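Soluble lytic transglycosylase SLT70 (Escherichia coli, PDB 1QTE) cleaves the glycosidic bonds between N-acetylmuramic acid and N-acetylglucosamine in peptidoglycan, leaving a 1,6-anhydro bond on the muramic acid product. Local coordinates at residues Ala473-Glu478 / Gly493-Met498. Numbering follows the deposited sequence.
With NAG (2-acetamido-2-deoxy-beta-D-glucopyranose), chain B; DAL (D-alanine), chain Q.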
loop_
_atom_site.group_PDB
_atom_site.type_symbol
_atom_site.label_atom_id
_atom_site.label_comp_id
_atom_site.label_asym_id
_atom_site.label_seq_id
_atom_site.Cartn_x
_atom_site.Cartn_y
_atom_site.Cartn_z
ATOM N N ALA A 473 13.394 10.929 8.802
ATOM C CA ALA A 473 13.397 9.904 7.754
ATOM C C ALA A 473 12.277 8.898 8.011
ATOM O O ALA A 473 11.570 8.491 7.085
ATOM C CB ALA A 473 14.749 9.179 7.727
ATOM N N ILE A 474 12.157 8.464 9.265
ATOM C CA ILE A 474 11.124 7.519 9.669
ATOM C C ILE A 474 9.745 8.128 9.386
ATOM O O ILE A 474 8.888 7.487 8.775
ATOM C CB ILE A 474 11.252 7.177 11.187
ATOM C CG1 ILE A 474 12.503 6.308 11.435
ATOM C CG2 ILE A 474 9.967 6.515 11.712
ATOM C CD1 ILE A 474 12.352 4.823 11.047
ATOM N N ALA A 475 9.536 9.373 9.816
ATOM C CA ALA A 475 8.258 10.055 9.590
ATOM C C ALA A 475 7.937 10.174 8.093
ATOM O O ALA A 475 6.808 9.895 7.666
ATOM C CB ALA A 475 8.267 11.425 10.255
ATOM N N ARG A 476 8.939 10.553 7.302
ATOM C CA ARG A 476 8.790 10.697 5.851
ATOM C C ARG A 476 8.305 9.386 5.224
ATOM O O ARG A 476 7.370 9.382 4.419
ATOM C CB ARG A 476 10.126 11.110 5.227
ATOM C CG ARG A 476 10.173 11.072 3.705
ATOM C CD ARG A 476 9.135 11.994 3.074
ATOM N NE ARG A 476 9.246 12.012 1.618
ATOM C CZ ARG A 476 8.804 11.052 0.806
ATOM N NH1 ARG A 476 8.173 9.994 1.289
ATOM N NH2 ARG A 476 8.961 11.170 -0.503
ATOM N N GLN A 477 8.926 8.274 5.621
ATOM C CA GLN A 477 8.548 6.957 5.109
ATOM C C GLN A 477 7.144 6.567 5.566
ATOM O O GLN A 477 6.347 6.053 4.781
ATOM C CB GLN A 477 9.557 5.900 5.579
ATOM C CG GLN A 477 9.115 4.441 5.395
ATOM C CD GLN A 477 8.950 4.023 3.945
ATOM O OE1 GLN A 477 9.578 4.580 3.039
ATOM N NE2 GLN A 477 8.098 3.031 3.718
ATOM N N GLU A 478 6.845 6.829 6.836
ATOM C CA GLU A 478 5.558 6.471 7.405
ATOM C C GLU A 478 4.331 7.210 6.874
ATOM O O GLU A 478 3.349 6.583 6.473
ATOM C CB GLU A 478 5.591 6.629 8.936
ATOM C CG GLU A 478 6.507 5.640 9.676
ATOM C CD GLU A 478 6.003 4.194 9.642
ATOM O OE1 GLU A 478 4.979 3.912 8.992
ATOM O OE2 GLU A 478 6.643 3.325 10.274
ATOM N N GLY A 493 -1.129 9.255 12.138
ATOM C CA GLY A 493 -0.244 10.405 12.049
ATOM C C GLY A 493 1.121 10.299 11.409
ATOM O O GLY A 493 1.436 9.324 10.725
ATOM N N LEU A 494 1.924 11.334 11.656
ATOM C CA LEU A 494 3.264 11.476 11.098
ATOM C C LEU A 494 4.157 10.259 11.213
ATOM O O LEU A 494 4.859 9.919 10.267
ATOM C CB LEU A 494 3.979 12.678 11.722
ATOM C CG LEU A 494 3.339 14.050 11.460
ATOM C CD1 LEU A 494 4.072 15.132 12.267
ATOM C CD2 LEU A 494 3.385 14.364 9.980
ATOM N N MET A 495 4.139 9.620 12.379
ATOM C CA MET A 495 4.973 8.451 12.605
ATOM C C MET A 495 4.190 7.135 12.618
ATOM O O MET A 495 4.714 6.087 13.003
ATOM C CB MET A 495 5.835 8.660 13.861
ATOM C CG MET A 495 6.718 9.901 13.731
ATOM S SD MET A 495 7.934 10.212 15.037
ATOM C CE MET A 495 9.160 8.945 14.639
ATOM N N GLN A 496 2.937 7.202 12.154
ATOM C CA GLN A 496 2.080 6.026 12.042
ATOM C C GLN A 496 2.116 5.141 13.281
ATOM O O GLN A 496 2.522 3.978 13.232
ATOM C CB GLN A 496 2.468 5.247 10.784
ATOM C CG GLN A 496 2.031 5.965 9.499
ATOM C CD GLN A 496 0.523 5.935 9.319
ATOM O OE1 GLN A 496 -0.034 4.943 8.860
ATOM N NE2 GLN A 496 -0.148 7.011 9.713
ATOM N N ILE A 497 1.657 5.714 14.385
ATOM C CA ILE A 497 1.643 5.031 15.670
ATOM C C ILE A 497 0.341 4.271 15.893
ATOM O O ILE A 497 -0.737 4.813 15.690
ATOM C CB ILE A 497 1.843 6.055 16.819
ATOM C CG1 ILE A 497 3.112 6.886 16.557
ATOM C CG2 ILE A 497 1.983 5.327 18.173
ATOM C CD1 ILE A 497 3.278 8.085 17.487
ATOM N N MET A 498 0.460 2.996 16.273
ATOM C CA MET A 498 -0.700 2.154 16.564
ATOM C C MET A 498 -1.175 2.533 17.974
ATOM O O MET A 498 -0.372 2.941 18.812
ATOM C CB MET A 498 -0.293 0.679 16.521
ATOM C CG MET A 498 -0.036 0.129 15.116
ATOM S SD MET A 498 -1.547 0.065 14.141
ATOM C CE MET A 498 -2.456 -1.216 15.013
HETATM C C1 NAG B . 3.235 3.417 4.663
HETATM C C2 NAG B . 2.128 3.227 5.719
HETATM C C3 NAG B . 2.691 2.900 7.137
HETATM C C4 NAG B . 3.678 1.703 7.021
HETATM C C5 NAG B . 4.739 1.954 5.877
HETATM C C6 NAG B . 5.483 0.633 5.641
HETATM C C7 NAG B . 0.095 4.614 5.410
HETATM C C8 NAG B . -0.453 6.034 5.560
HETATM N N2 NAG B . 1.366 4.457 5.770
HETATM O O3 NAG B . 1.608 2.596 8.031
HETATM O O4 NAG B . 4.358 1.430 8.250
HETATM O O5 NAG B . 4.088 2.260 4.645
HETATM O O6 NAG B . 6.415 0.793 4.586
HETATM O O7 NAG B . -0.604 3.688 4.994
HETATM N N DAL Q . 6.466 6.501 -2.815
HETATM C CA DAL Q . 7.677 7.240 -3.166
HETATM C CB DAL Q . 8.874 6.289 -3.202
HETATM C C DAL Q . 7.949 8.397 -2.214
HETATM O O DAL Q . 8.664 9.331 -2.629
HETATM O OXT DAL Q . 7.443 8.358 -1.075
#
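E478, the predicted active-site glutamate of this lysozyme-like domain, and Q496 cross at a slant at the sugar site, E478 OE1 against Q496 CB, their carboxylate and amide planes 43° apart. No hydrogen bond joins the two segments directly; Q496 CG rests 3.4 Å from the backbone O of E478, and the GlcNAc spans both. Its O4 lies 2.7 Å from E478 OE1, its N2 donates to the E478 backbone O, and its O3 bonds Q496 OE1 at 3.0 Å. Q477 NE2 reaches O6 of the same sugar, while R476, on another side of the helix, grips the D-alanine carboxylate through NH1 and NH2. E478 CB and CG rest against the carbonyl oxygens of L494 and M495; farther back along the helix apolar side chains take over. Those of I474 and M495 cross at about a right angle, CG2 touching CE at 3.9 Å, and A475 CB sits 4.1 Å from M495 CG. G493 O lies in the amide plane of Q496 and takes the N-H of NE2 almost straight (176°), which fixes the amide's rotation and leaves OE1 for the sugar. A bend at chi2 (-71°) folds the amide back there. G493 O also takes Q496 N, closing a type I turn. A leucine in place of Q496 would probably leave the sugar O3 without this partner and G493 O without its side-chain donor. The S479 hydroxyl lies within hydrogen-bonding reach of both A475 O and L494 O, and Y587 holds E478 OE2. Helix 468-479 thus faces the loop leading into helix 499-509; I474 touches helices 523-540, 545-554 and 582-601, L494 leans on the first and Q477 on the last.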